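Local structure of putative ATP-dependent endonuclease of the OLD family (Thermus scotoductus, 6P74) at residues Ala32-Ile37 against Ser308-Ile313; Asp17-Pro22 against Ala322-Arg327; Glu276-Tyr281 against Pro312-Val317. The protein degrades linear and supercoiled double-stranded DNA in the 5' to 3' direction with divalent metal ions, and hydrolyses ATP in a DNA-stimulated reaction. All blocks are in the same frame, centred on the assembly; numbering follows the deposited sequence.

Overall arrangement
All three contacts belong to the ATPase domain and gather about its mixed sheet, in which strands 272-276, 304-308, 23-27 and 323-328 run parallel. Contact 2 spans the widest stretch of chain, from the end of strand 13-19 to strand 323-328, and the other two fall between its ends. Contact 1 sets the P-loop and the start of helix 34-45 beside the end of strand 304-308, and contact 3 packs the loops after strands 272-276 and 304-308. Centres of contacts 1 and 2 lie about 10 Å apart, 1 and 3 about 9 Å, 2 and 3 about 15 Å. Glu-279, whose carboxylate binds Thr-309 and His-310, links contacts 1 and 3 beside the inferred ATP site.

Contact 1 (Ala32-Ile37 against Ser308-Ile313); sequences AGKTTI and STHSPI. With SO4 (sulfate ion), chain D.
Lys-34 runs out from the first turn of its helix with CG anti to the backbone N (chi1 -158°), and this carries the chain over Ser-308, where CG packs on the serine CB at 3.6 Å. Bends at chi3 (74°) and chi4 (-85°) then turn the amine back toward the loop that precedes the helix. There NZ donates to Gly-28 O, with weak bonds to Asn-30 OD1 and Pro-29 O. The His-310 ring lies obliquely beside the same end of the lysine, while CE passes 4.0 Å from Thr-309 O. A long aliphatic stem ending in one amine suits this path between packed carbons and polar loop atoms. Residues 32-37 hold the end of the P-loop (Walker A motif) and the start of helix 34-45, and Gly-31 to Thr-35 are inferred to bind ATP. A sulfate, probably from the crystallisation liquor, occupies the loop; Gly-33 N donates to its O1 at 2.6 Å, and Gly-31 N also binds the ion. Gly-33 is the N-cap, and its backbone angles would jam a CB against the preceding carbonyl oxygen, so glycine fits. Across the contact, the small Ser-308 lets the lysine stem pack close, while OG bonds Glu-277 OE2. Next to it, Thr-309 OG1 accepts from Ser-311 N at 3.1 Å, making an ST turn, and is also bonded to Glu-279 OE1.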
ATOM      1  N   ALA A  32     -13.994   4.387   0.044  1.00111.78           N
ATOM      2  CA  ALA A  32     -15.289   3.758  -0.130  1.00102.36           C
ATOM      3  C   ALA A  32     -15.264   2.599  -1.123  1.00100.70           C
ATOM      4  O   ALA A  32     -16.332   2.059  -1.428  1.00106.79           O
ATOM      5  CB  ALA A  32     -16.322   4.809  -0.569  1.00 90.28           C
ATOM      6  N   GLY A  33     -14.091   2.213  -1.649  1.00 90.09           N
ATOM      7  CA  GLY A  33     -13.939   1.025  -2.483  1.00 78.26           C
ATOM      8  C   GLY A  33     -13.340   1.264  -3.863  1.00 79.04           C
ATOM      9  O   GLY A  33     -12.913   0.297  -4.523  1.00 79.67           O
ATOM     10  N   LYS A  34     -13.320   2.517  -4.320  1.00 77.59           N
ATOM     11  CA  LYS A  34     -12.819   2.944  -5.627  1.00 76.91           C
ATOM     12  C   LYS A  34     -11.490   2.284  -6.004  1.00 83.51           C
ATOM     13  O   LYS A  34     -11.397   1.549  -6.995  1.00 78.34           O
ATOM     14  CB  LYS A  34     -12.662   4.476  -5.593  1.00 84.49           C
ATOM     15  CG  LYS A  34     -12.669   5.185  -6.927  1.00 87.35           C
ATOM     16  CD  LYS A  34     -13.235   6.641  -6.796  1.00 80.74           C
ATOM     17  CE  LYS A  34     -12.276   7.631  -6.134  1.00 94.42           C
ATOM     18  NZ  LYS A  34     -12.329   7.628  -4.637  1.00 99.93           N
ATOM     19  N   THR A  35     -10.447   2.561  -5.220  1.00 95.50           N
ATOM     20  CA  THR A  35      -9.110   2.078  -5.540  1.00111.37           C
ATOM     21  C   THR A  35      -9.004   0.570  -5.338  1.00 95.85           C
ATOM     22  O   THR A  35      -8.250  -0.102  -6.052  1.00 86.37           O
ATOM     23  CB  THR A  35      -8.082   2.829  -4.689  1.00146.27           C
ATOM     24  OG1 THR A  35      -8.127   4.223  -5.019  1.00187.42           O
ATOM     25  CG2 THR A  35      -6.681   2.312  -4.936  1.00141.45           C
ATOM     26  N   THR A  36      -9.770   0.026  -4.393  1.00 89.06           N
ATOM     27  CA  THR A  36      -9.731  -1.406  -4.133  1.00 77.86           C
ATOM     28  C   THR A  36     -10.278  -2.199  -5.316  1.00 78.55           C
ATOM     29  O   THR A  36      -9.785  -3.291  -5.617  1.00 76.21           O
ATOM     30  CB  THR A  36     -10.499  -1.700  -2.843  1.00 80.23           C
ATOM     31  OG1 THR A  36      -9.896  -0.969  -1.757  1.00 88.16           O
ATOM     32  CG2 THR A  36     -10.490  -3.191  -2.523  1.00 74.86           C
ATOM     33  N   ILE A  37     -11.284  -1.664  -6.013  1.00 76.84           N
ATOM     34  CA  ILE A  37     -11.707  -2.279  -7.269  1.00 78.14           C
ATOM     35  C   ILE A  37     -10.526  -2.378  -8.229  1.00 77.78           C
ATOM     36  O   ILE A  37     -10.257  -3.442  -8.799  1.00 74.36           O
ATOM     37  CB  ILE A  37     -12.877  -1.497  -7.896  1.00 78.82           C
ATOM     38  CG1 ILE A  37     -14.159  -1.715  -7.083  1.00 83.63           C
ATOM     39  CG2 ILE A  37     -13.076  -1.906  -9.359  1.00 68.75           C
ATOM     40  CD1 ILE A  37     -15.325  -0.846  -7.510  1.00 77.49           C
ATOM     41  N   SER A 308     -10.146   5.100 -11.903  1.00 65.55           N
ATOM     42  CA  SER A 308     -10.720   5.914 -10.845  1.00 65.16           C
ATOM     43  C   SER A 308     -10.408   7.382 -11.138  1.00 62.18           C
ATOM     44  O   SER A 308      -9.404   7.704 -11.778  1.00 64.84           O
ATOM     45  CB  SER A 308     -10.177   5.496  -9.476  1.00 67.72           C
ATOM     46  OG  SER A 308      -8.764   5.652  -9.387  1.00 72.32           O
ATOM     47  N   THR A 309     -11.306   8.270 -10.708  1.00 69.14           N
ATOM     48  CA  THR A 309     -11.121   9.697 -10.938  1.00 66.48           C
ATOM     49  C   THR A 309     -11.844  10.509  -9.875  1.00 70.77           C
ATOM     50  O   THR A 309     -12.852  10.075  -9.305  1.00 68.03           O
ATOM     51  CB  THR A 309     -11.624  10.129 -12.321  1.00 64.15           C
ATOM     52  OG1 THR A 309     -11.146  11.441 -12.609  1.00 63.97           O
ATOM     53  CG2 THR A 309     -13.139  10.157 -12.353  1.00 64.23           C
ATOM     54  N   HIS A 310     -11.306  11.702  -9.620  1.00 74.61           N
ATOM     55  CA  HIS A 310     -11.952  12.727  -8.812  1.00 82.55           C
ATOM     56  C   HIS A 310     -12.330  13.942  -9.633  1.00 80.61           C
ATOM     57  O   HIS A 310     -12.810  14.933  -9.071  1.00 84.37           O
ATOM     58  CB  HIS A 310     -11.033  13.172  -7.674  1.00 92.17           C
ATOM     59  CG  HIS A 310     -10.986  12.220  -6.529  1.00109.62           C
ATOM     60  ND1 HIS A 310     -11.939  12.214  -5.531  1.00117.99           N
ATOM     61  CD2 HIS A 310     -10.100  11.245  -6.212  1.00114.06           C
ATOM     62  CE1 HIS A 310     -11.646  11.272  -4.653  1.00120.66           C
ATOM     63  NE2 HIS A 310     -10.534  10.671  -5.041  1.00117.37           N
ATOM     64  N   SER A 311     -12.099  13.902 -10.929  1.00 74.10           N
ATOM     65  CA  SER A 311     -12.206  15.066 -11.788  1.00 76.34           C
ATOM     66  C   SER A 311     -13.503  15.027 -12.560  1.00 76.59           C
ATOM     67  O   SER A 311     -13.805  14.009 -13.191  1.00 77.59           O
ATOM     68  CB  SER A 311     -11.039  15.118 -12.766  1.00 73.49           C
ATOM     69  OG  SER A 311     -11.242  16.138 -13.737  1.00 76.55           O
ATOM     70  N   PRO A 312     -14.300  16.097 -12.547  1.00 68.48           N
ATOM     71  CA  PRO A 312     -15.470  16.136 -13.436  1.00 69.92           C
ATOM     72  C   PRO A 312     -15.104  16.180 -14.920  1.00 65.64           C
ATOM     73  O   PRO A 312     -15.997  16.104 -15.772  1.00 74.33           O
ATOM     74  CB  PRO A 312     -16.208  17.408 -12.996  1.00 82.19           C
ATOM     75  CG  PRO A 312     -15.164  18.254 -12.338  1.00 83.06           C
ATOM     76  CD  PRO A 312     -14.171  17.302 -11.718  1.00 74.57           C
ATOM     77  N   ILE A 313     -13.835  16.332 -15.265  1.00 65.03           N
ATOM     78  CA  ILE A 313     -13.496  16.339 -16.677  1.00 73.53           C
ATOM     79  C   ILE A 313     -13.439  14.917 -17.214  1.00 74.59           C
ATOM     80  O   ILE A 313     -13.827  14.672 -18.359  1.00 79.28           O
ATOM     81  CB  ILE A 313     -12.188  17.116 -16.888  1.00 81.95           C
ATOM     82  CG1 ILE A 313     -12.441  18.617 -16.644  1.00 81.14           C
ATOM     83  CG2 ILE A 313     -11.626  16.875 -18.271  1.00 76.88           C
ATOM     84  CD1 ILE A 313     -11.225  19.344 -16.055  1.00 78.58           C
TER
HETATM   85  S   SO4 D 603     -10.460   3.786  -2.220  1.00332.16           S
HETATM   86  O1  SO4 D 603     -11.879   3.628  -1.927  1.00335.43           O
HETATM   87  O2  SO4 D 603     -10.302   4.125  -3.628  1.00329.53           O
HETATM   88  O3  SO4 D 603      -9.912   4.863  -1.408  1.00335.82           O
HETATM   89  O4  SO4 D 603      -9.755   2.544  -1.924  1.00331.28           O

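Contact 2 (Asp17-Pro22 against Ala322-Arg327); sequences DLPLGP and ALRLVR
Pro-19 O is gripped by the guanidinium of Arg-324, which reaches across from strand 323-328 of the other sheet. The bond from Arg-324 NE to Pro-19 O is 2.8 Å long and fairly straight, at 156°; a second from NH2 to the same oxygen, 3.0 Å, is weak. The oxygen lies at the edge of the guanidinium, within 5° of its plane as seen from NE, although NE itself is tilted from the plane of the carbonyl. Arginine suits the place because its flat group can serve several carbonyls at once: besides Pro-19 O, NH1 turns back to Leu-323 O at 2.9 Å, standing above that carbonyl's plane, and also donates to Glu-321 O. These bonds hold the group's rotation. A bend at chi2 (-71°) curls the aliphatic part of Arg-324 so that CG and CD pass Leu-18 CD1, each at 3.9 Å, and this buried leucine gives the stem an apolar neighbour. The grip on Pro-19 O is the tight part of the contact. Toward the partly exposed side the packing is looser: Pro-19 CG lies over one face of the guanidinium, 4.0 Å from NH2, and Gly-21 N comes obliquely within 3.8 Å of NH2. In the fold, strand 13-19 belongs to the antiparallel sheet, paired with strand 2-10, whereas strand 323-328 lies in the mixed sheet between strands 23-27 and 334-337, so Arg-324 ties one sheet to the other, with Tyr-338 touching both Pro-19 and Arg-324.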
ATOM      1  N   ASP A  17     -20.259  -6.670  -7.863  1.00 74.55           N
ATOM      2  CA  ASP A  17     -20.349  -7.234  -9.202  1.00 70.24           C
ATOM      3  C   ASP A  17     -20.593  -6.079 -10.169  1.00 70.15           C
ATOM      4  O   ASP A  17     -21.671  -5.477 -10.146  1.00 73.64           O
ATOM      5  CB  ASP A  17     -21.478  -8.262  -9.240  1.00 74.62           C
ATOM      6  CG  ASP A  17     -21.603  -8.957 -10.576  1.00 81.27           C
ATOM      7  OD1 ASP A  17     -20.875  -8.585 -11.536  1.00 74.49           O
ATOM      8  OD2 ASP A  17     -22.451  -9.879 -10.657  1.00 86.59           O
ATOM      9  N   LEU A  18     -19.614  -5.747 -11.006  1.00 70.50           N
ATOM     10  CA  LEU A  18     -19.920  -4.647 -11.911  1.00 75.09           C
ATOM     11  C   LEU A  18     -19.524  -4.961 -13.343  1.00 69.24           C
ATOM     12  O   LEU A  18     -18.531  -5.653 -13.589  1.00 64.83           O
ATOM     13  CB  LEU A  18     -19.235  -3.340 -11.475  1.00 76.06           C
ATOM     14  CG  LEU A  18     -17.717  -3.304 -11.510  1.00 75.06           C
ATOM     15  CD1 LEU A  18     -17.238  -1.917 -11.953  1.00 76.41           C
ATOM     16  CD2 LEU A  18     -17.201  -3.637 -10.137  1.00 72.30           C
ATOM     17  N   PRO A  19     -20.280  -4.452 -14.309  1.00 70.68           N
ATOM     18  CA  PRO A  19     -19.843  -4.563 -15.705  1.00 65.69           C
ATOM     19  C   PRO A  19     -18.672  -3.642 -15.971  1.00 72.56           C
ATOM     20  O   PRO A  19     -18.479  -2.624 -15.296  1.00 69.58           O
ATOM     21  CB  PRO A  19     -21.072  -4.132 -16.508  1.00 61.90           C
ATOM     22  CG  PRO A  19     -21.810  -3.174 -15.545  1.00 70.32           C
ATOM     23  CD  PRO A  19     -21.585  -3.773 -14.171  1.00 67.56           C
ATOM     24  N   LEU A  20     -17.875  -4.026 -16.960  1.00 72.81           N
ATOM     25  CA  LEU A  20     -16.763  -3.222 -17.432  1.00 66.82           C
ATOM     26  C   LEU A  20     -16.953  -2.974 -18.918  1.00 64.26           C
ATOM     27  O   LEU A  20     -17.314  -3.884 -19.661  1.00 74.96           O
ATOM     28  CB  LEU A  20     -15.432  -3.912 -17.162  1.00 59.80           C
ATOM     29  CG  LEU A  20     -15.118  -4.172 -15.687  1.00 64.02           C
ATOM     30  CD1 LEU A  20     -13.902  -5.074 -15.581  1.00 61.50           C
ATOM     31  CD2 LEU A  20     -14.849  -2.881 -14.972  1.00 63.34           C
ATOM     32  N   GLY A  21     -16.735  -1.735 -19.342  1.00 60.03           N
ATOM     33  CA  GLY A  21     -16.879  -1.372 -20.731  1.00 63.19           C
ATOM     34  C   GLY A  21     -15.635  -0.716 -21.296  1.00 71.18           C
ATOM     35  O   GLY A  21     -14.620  -0.540 -20.608  1.00 71.23           O
ATOM     36  N   PRO A  22     -15.704  -0.322 -22.570  1.00 75.79           N
ATOM     37  CA  PRO A  22     -14.487   0.168 -23.246  1.00 71.48           C
ATOM     38  C   PRO A  22     -13.887   1.361 -22.536  1.00 74.36           C
ATOM     39  O   PRO A  22     -12.661   1.526 -22.493  1.00 72.47           O
ATOM     40  CB  PRO A  22     -14.985   0.536 -24.656  1.00 70.72           C
ATOM     41  CG  PRO A  22     -16.346  -0.090 -24.789  1.00 78.23           C
ATOM     42  CD  PRO A  22     -16.915  -0.151 -23.392  1.00 74.02           C
ATOM     43  N   ALA A 322     -20.392   4.755 -19.088  1.00 63.69           N
ATOM     44  CA  ALA A 322     -19.078   4.543 -18.478  1.00 69.94           C
ATOM     45  C   ALA A 322     -19.112   4.582 -16.953  1.00 71.29           C
ATOM     46  O   ALA A 322     -18.212   4.028 -16.310  1.00 70.67           O
ATOM     47  CB  ALA A 322     -18.092   5.590 -18.977  1.00 66.96           C
ATOM     48  N   LEU A 323     -20.152   5.174 -16.370  1.00 66.52           N
ATOM     49  CA  LEU A 323     -20.137   5.561 -14.971  1.00 57.59           C
ATOM     50  C   LEU A 323     -20.349   4.383 -14.041  1.00 61.81           C
ATOM     51  O   LEU A 323     -21.262   3.569 -14.239  1.00 68.95           O
ATOM     52  CB  LEU A 323     -21.203   6.620 -14.718  1.00 61.21           C
ATOM     53  CG  LEU A 323     -20.865   7.969 -15.362  1.00 60.35           C
ATOM     54  CD1 LEU A 323     -21.994   8.976 -15.191  1.00 57.27           C
ATOM     55  CD2 LEU A 323     -19.530   8.509 -14.826  1.00 61.20           C
ATOM     56  N   ARG A 324     -19.489   4.302 -13.028  1.00 62.15           N
ATOM     57  CA  ARG A 324     -19.645   3.411 -11.889  1.00 63.90           C
ATOM     58  C   ARG A 324     -19.422   4.247 -10.645  1.00 64.10           C
ATOM     59  O   ARG A 324     -18.347   4.841 -10.490  1.00 64.56           O
ATOM     60  CB  ARG A 324     -18.631   2.250 -11.911  1.00 65.51           C
ATOM     61  CG  ARG A 324     -18.464   1.530 -13.232  1.00 66.49           C
ATOM     62  CD  ARG A 324     -19.685   0.698 -13.556  1.00 66.41           C
ATOM     63  NE  ARG A 324     -19.451  -0.041 -14.785  1.00 73.27           N
ATOM     64  CZ  ARG A 324     -19.780   0.398 -15.992  1.00 67.68           C
ATOM     65  NH1 ARG A 324     -20.391   1.577 -16.133  1.00 55.02           N
ATOM     66  NH2 ARG A 324     -19.495  -0.345 -17.049  1.00 64.64           N
ATOM     67  N   LEU A 325     -20.405   4.276  -9.749  1.00 62.87           N
ATOM     68  CA  LEU A 325     -20.303   5.064  -8.519  1.00 64.72           C
ATOM     69  C   LEU A 325     -20.205   4.123  -7.323  1.00 62.71           C
ATOM     70  O   LEU A 325     -21.056   3.243  -7.145  1.00 66.89           O
ATOM     71  CB  LEU A 325     -21.489   6.030  -8.400  1.00 66.84           C
ATOM     72  CG  LEU A 325     -21.730   6.835  -7.119  1.00 73.14           C
ATOM     73  CD1 LEU A 325     -20.530   7.640  -6.712  1.00 76.48           C
ATOM     74  CD2 LEU A 325     -22.910   7.766  -7.342  1.00 80.37           C
ATOM     75  N   VAL A 326     -19.157   4.296  -6.520  1.00 66.86           N
ATOM     76  CA  VAL A 326     -18.781   3.356  -5.463  1.00 71.23           C
ATOM     77  C   VAL A 326     -18.853   4.079  -4.124  1.00 77.18           C
ATOM     78  O   VAL A 326     -18.274   5.160  -3.970  1.00 77.27           O
ATOM     79  CB  VAL A 326     -17.368   2.777  -5.687  1.00 72.42           C
ATOM     80  CG1 VAL A 326     -16.967   1.811  -4.546  1.00 73.79           C
ATOM     81  CG2 VAL A 326     -17.278   2.061  -7.015  1.00 69.61           C
ATOM     82  N   ARG A 327     -19.553   3.487  -3.156  1.00 81.31           N
ATOM     83  CA  ARG A 327     -19.629   4.109  -1.840  1.00 82.94           C
ATOM     84  C   ARG A 327     -20.118   3.097  -0.813  1.00 88.49           C
ATOM     85  O   ARG A 327     -20.630   2.026  -1.162  1.00 89.35           O
ATOM     86  CB  ARG A 327     -20.527   5.350  -1.864  1.00 82.81           C
ATOM     87  CG  ARG A 327     -21.972   5.063  -1.831  1.00 82.09           C
ATOM     88  CD  ARG A 327     -22.726   6.262  -2.315  1.00 92.49           C
ATOM     89  NE  ARG A 327     -23.680   5.818  -3.311  1.00101.04           N
ATOM     90  CZ  ARG A 327     -24.448   6.608  -4.042  1.00 93.86           C
ATOM     91  NH1 ARG A 327     -24.396   7.932  -3.908  1.00 87.48           N
ATOM     92  NH2 ARG A 327     -25.264   6.044  -4.916  1.00 92.33           N
TER

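Contact 3 (Glu276-Tyr281 against Pro312-Val317); sequences EEPEMY and PIFADV
Phe-314, in the loop after strand 304-308, turns its ring onto Pro-278 and Glu-279 of the turn. Its CB continues into CG with chi1 -71°, anti to the carbonyl carbon, and from there the ring atoms divide between two neighbours. CG lies 3.9 Å from Pro-278 CG, and CD2 approaches the same proline carbon more closely, at 3.5 Å. Farther along that side, CE2 packs on Pro-278 CB at 3.6 Å. Along the ring's other flank CD1 and CE1 lie near Glu-279 CB, and CE1 also meets CA of Glu-279, each CE1 distance being 3.7 Å; the approach of this CA is oblique. At the tip, CZ reaches Pro-278 CB at 3.9 Å. Pro-278 CG stands over the face of the Phe-314 ring, 22° off the ring normal through its centroid, as a CH-pi contact, for which the flat, apolar phenyl and the compact proline ring are well matched. Proline also fits the second position of the type I turn from Glu-277 to Met-280, which Met-280 N closes on Glu-277 O. Glu-279 lends only carbon here, since its carboxylate is engaged outside the two segments, OE2 by His-310 N. The turn comes between strand 272-276 and helix 284-299, whose Gln-287 touches Glu-279, Ile-313 and Phe-314, while Phe-314 O is hydrogen-bonded to Tyr-307 OH of strand 304-308.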
ATOM      1  N   GLU A 276      -5.126   4.962 -12.193  1.00 68.48           N
ATOM      2  CA  GLU A 276      -5.485   5.568 -10.923  1.00 72.80           C
ATOM      3  C   GLU A 276      -5.389   7.084 -11.096  1.00 76.14           C
ATOM      4  O   GLU A 276      -4.283   7.620 -11.214  1.00 71.61           O
ATOM      5  CB  GLU A 276      -4.522   5.053  -9.864  1.00 71.45           C
ATOM      6  CG  GLU A 276      -4.987   5.082  -8.462  1.00 89.21           C
ATOM      7  CD  GLU A 276      -3.894   4.593  -7.527  1.00104.92           C
ATOM      8  OE1 GLU A 276      -4.184   3.714  -6.688  1.00112.80           O
ATOM      9  OE2 GLU A 276      -2.740   5.081  -7.655  1.00107.04           O
ATOM     10  N   GLU A 277      -6.551   7.775 -11.178  1.00 68.88           N
ATOM     11  CA  GLU A 277      -6.629   9.237 -11.248  1.00 66.64           C
ATOM     12  C   GLU A 277      -5.984   9.930 -12.443  1.00 65.95           C
ATOM     13  O   GLU A 277      -5.144  10.821 -12.273  1.00 63.31           O
ATOM     14  CB  GLU A 277      -6.068   9.865  -9.979  1.00 64.59           C
ATOM     15  CG  GLU A 277      -7.129  10.171  -8.996  1.00 80.53           C
ATOM     16  CD  GLU A 277      -7.136   9.203  -7.862  1.00 92.81           C
ATOM     17  OE1 GLU A 277      -6.150   9.232  -7.093  1.00 97.45           O
ATOM     18  OE2 GLU A 277      -8.118   8.426  -7.751  1.00 96.85           O
ATOM     19  N   PRO A 278      -6.366   9.571 -13.665  1.00 60.10           N
ATOM     20  CA  PRO A 278      -5.721  10.175 -14.834  1.00 54.57           C
ATOM     21  C   PRO A 278      -5.498  11.666 -14.796  1.00 62.52           C
ATOM     22  O   PRO A 278      -4.667  12.175 -15.561  1.00 59.06           O
ATOM     23  CB  PRO A 278      -6.637   9.782 -15.992  1.00 53.22           C
ATOM     24  CG  PRO A 278      -7.994   9.531 -15.347  1.00 54.58           C
ATOM     25  CD  PRO A 278      -7.732   9.056 -13.975  1.00 62.26           C
ATOM     26  N   GLU A 279      -6.200  12.374 -13.918  1.00 65.16           N
ATOM     27  CA  GLU A 279      -6.092  13.817 -13.893  1.00 67.42           C
ATOM     28  C   GLU A 279      -4.830  14.292 -13.214  1.00 68.79           C
ATOM     29  O   GLU A 279      -4.447  15.447 -13.421  1.00 76.23           O
ATOM     30  CB  GLU A 279      -7.292  14.451 -13.179  1.00 58.29           C
ATOM     31  CG  GLU A 279      -7.388  14.098 -11.679  1.00 65.32           C
ATOM     32  CD  GLU A 279      -8.225  12.823 -11.416  1.00 70.71           C
ATOM     33  OE1 GLU A 279      -8.354  11.995 -12.355  1.00 60.86           O
ATOM     34  OE2 GLU A 279      -8.763  12.669 -10.285  1.00 68.97           O
ATOM     35  N   MET A 280      -4.174  13.457 -12.414  1.00 68.37           N
ATOM     36  CA  MET A 280      -3.341  14.035 -11.373  1.00 78.81           C
ATOM     37  C   MET A 280      -2.152  14.774 -11.964  1.00 78.44           C
ATOM     38  O   MET A 280      -1.477  14.284 -12.879  1.00 78.60           O
ATOM     39  CB  MET A 280      -2.896  12.995 -10.353  1.00 92.57           C
ATOM     40  CG  MET A 280      -3.049  13.602  -8.949  1.00114.23           C
ATOM     41  SD  MET A 280      -2.992  12.569  -7.476  1.00131.53           S
ATOM     42  CE  MET A 280      -3.877  13.580  -6.289  1.00129.05           C
ATOM     43  N   TYR A 281      -1.945  15.985 -11.452  1.00 83.40           N
ATOM     44  CA  TYR A 281      -0.872  16.902 -11.808  1.00 77.17           C
ATOM     45  C   TYR A 281      -0.973  17.398 -13.238  1.00 71.22           C
ATOM     46  O   TYR A 281       0.021  17.842 -13.802  1.00 75.97           O
ATOM     47  CB  TYR A 281       0.502  16.276 -11.545  1.00 78.48           C
ATOM     48  CG  TYR A 281       0.593  15.679 -10.160  1.00 78.54           C
ATOM     49  CD1 TYR A 281       0.288  16.439  -9.036  1.00 78.18           C
ATOM     50  CD2 TYR A 281       0.937  14.337  -9.978  1.00 80.96           C
ATOM     51  CE1 TYR A 281       0.346  15.886  -7.760  1.00 82.02           C
ATOM     52  CE2 TYR A 281       0.996  13.776  -8.715  1.00 79.95           C
ATOM     53  CZ  TYR A 281       0.697  14.554  -7.611  1.00 88.60           C
ATOM     54  OH  TYR A 281       0.753  13.998  -6.354  1.00101.58           O
ATOM     55  N   PRO A 312     -14.300  16.097 -12.547  1.00 68.48           N
ATOM     56  CA  PRO A 312     -15.470  16.136 -13.436  1.00 69.92           C
ATOM     57  C   PRO A 312     -15.104  16.180 -14.920  1.00 65.64           C
ATOM     58  O   PRO A 312     -15.997  16.104 -15.772  1.00 74.33           O
ATOM     59  CB  PRO A 312     -16.208  17.408 -12.996  1.00 82.19           C
ATOM     60  CG  PRO A 312     -15.164  18.254 -12.338  1.00 83.06           C
ATOM     61  CD  PRO A 312     -14.171  17.302 -11.718  1.00 74.57           C
ATOM     62  N   ILE A 313     -13.835  16.332 -15.265  1.00 65.03           N
ATOM     63  CA  ILE A 313     -13.496  16.339 -16.677  1.00 73.53           C
ATOM     64  C   ILE A 313     -13.439  14.917 -17.214  1.00 74.59           C
ATOM     65  O   ILE A 313     -13.827  14.672 -18.359  1.00 79.28           O
ATOM     66  CB  ILE A 313     -12.188  17.116 -16.888  1.00 81.95           C
ATOM     67  CG1 ILE A 313     -12.441  18.617 -16.644  1.00 81.14           C
ATOM     68  CG2 ILE A 313     -11.626  16.875 -18.271  1.00 76.88           C
ATOM     69  CD1 ILE A 313     -11.225  19.344 -16.055  1.00 78.58           C
ATOM     70  N   PHE A 314     -13.033  13.954 -16.383  1.00 70.35           N
ATOM     71  CA  PHE A 314     -12.980  12.543 -16.758  1.00 68.58           C
ATOM     72  C   PHE A 314     -14.262  11.775 -16.441  1.00 69.77           C
ATOM     73  O   PHE A 314     -14.371  10.591 -16.790  1.00 65.12           O
ATOM     74  CB  PHE A 314     -11.796  11.860 -16.061  1.00 62.28           C
ATOM     75  CG  PHE A 314     -10.457  12.281 -16.586  1.00 63.48           C
ATOM     76  CD1 PHE A 314      -9.825  13.417 -16.089  1.00 68.23           C
ATOM     77  CD2 PHE A 314      -9.828  11.544 -17.583  1.00 61.68           C
ATOM     78  CE1 PHE A 314      -8.591  13.812 -16.585  1.00 63.08           C
ATOM     79  CE2 PHE A 314      -8.588  11.925 -18.081  1.00 59.06           C
ATOM     80  CZ  PHE A 314      -7.967  13.059 -17.581  1.00 61.66           C
ATOM     81  N   ALA A 315     -15.234  12.390 -15.786  1.00 74.10           N
ATOM     82  CA  ALA A 315     -16.471  11.691 -15.447  1.00 69.19           C
ATOM     83  C   ALA A 315     -17.599  12.485 -16.094  1.00 73.23           C
ATOM     84  O   ALA A 315     -18.168  13.389 -15.478  1.00 70.07           O
ATOM     85  CB  ALA A 315     -16.625  11.544 -13.956  1.00 63.00           C
ATOM     86  N   ASP A 316     -17.903  12.138 -17.345  1.00 80.54           N
ATOM     87  CA  ASP A 316     -18.820  12.895 -18.192  1.00 82.69           C
ATOM     88  C   ASP A 316     -20.233  12.347 -18.048  1.00 77.87           C
ATOM     89  O   ASP A 316     -20.467  11.164 -18.324  1.00 78.32           O
ATOM     90  CB  ASP A 316     -18.373  12.810 -19.648  1.00 82.92           C
ATOM     91  CG  ASP A 316     -18.917  13.932 -20.485  1.00 97.72           C
ATOM     92  OD1 ASP A 316     -20.163  14.116 -20.524  1.00100.03           O
ATOM     93  OD2 ASP A 316     -18.081  14.642 -21.092  1.00107.12           O
ATOM     94  N   VAL A 317     -21.182  13.207 -17.655  1.00 69.03           N
ATOM     95  CA  VAL A 317     -22.553  12.725 -17.509  1.00 76.02           C
ATOM     96  C   VAL A 317     -23.137  12.306 -18.856  1.00 84.62           C
ATOM     97  O   VAL A 317     -24.018  11.443 -18.911  1.00 93.79           O
ATOM     98  CB  VAL A 317     -23.448  13.771 -16.816  1.00 81.66           C
ATOM     99  CG1 VAL A 317     -23.516  14.955 -17.659  1.00 80.16           C
ATOM    100  CG2 VAL A 317     -24.838  13.260 -16.660  1.00 92.54           C
TER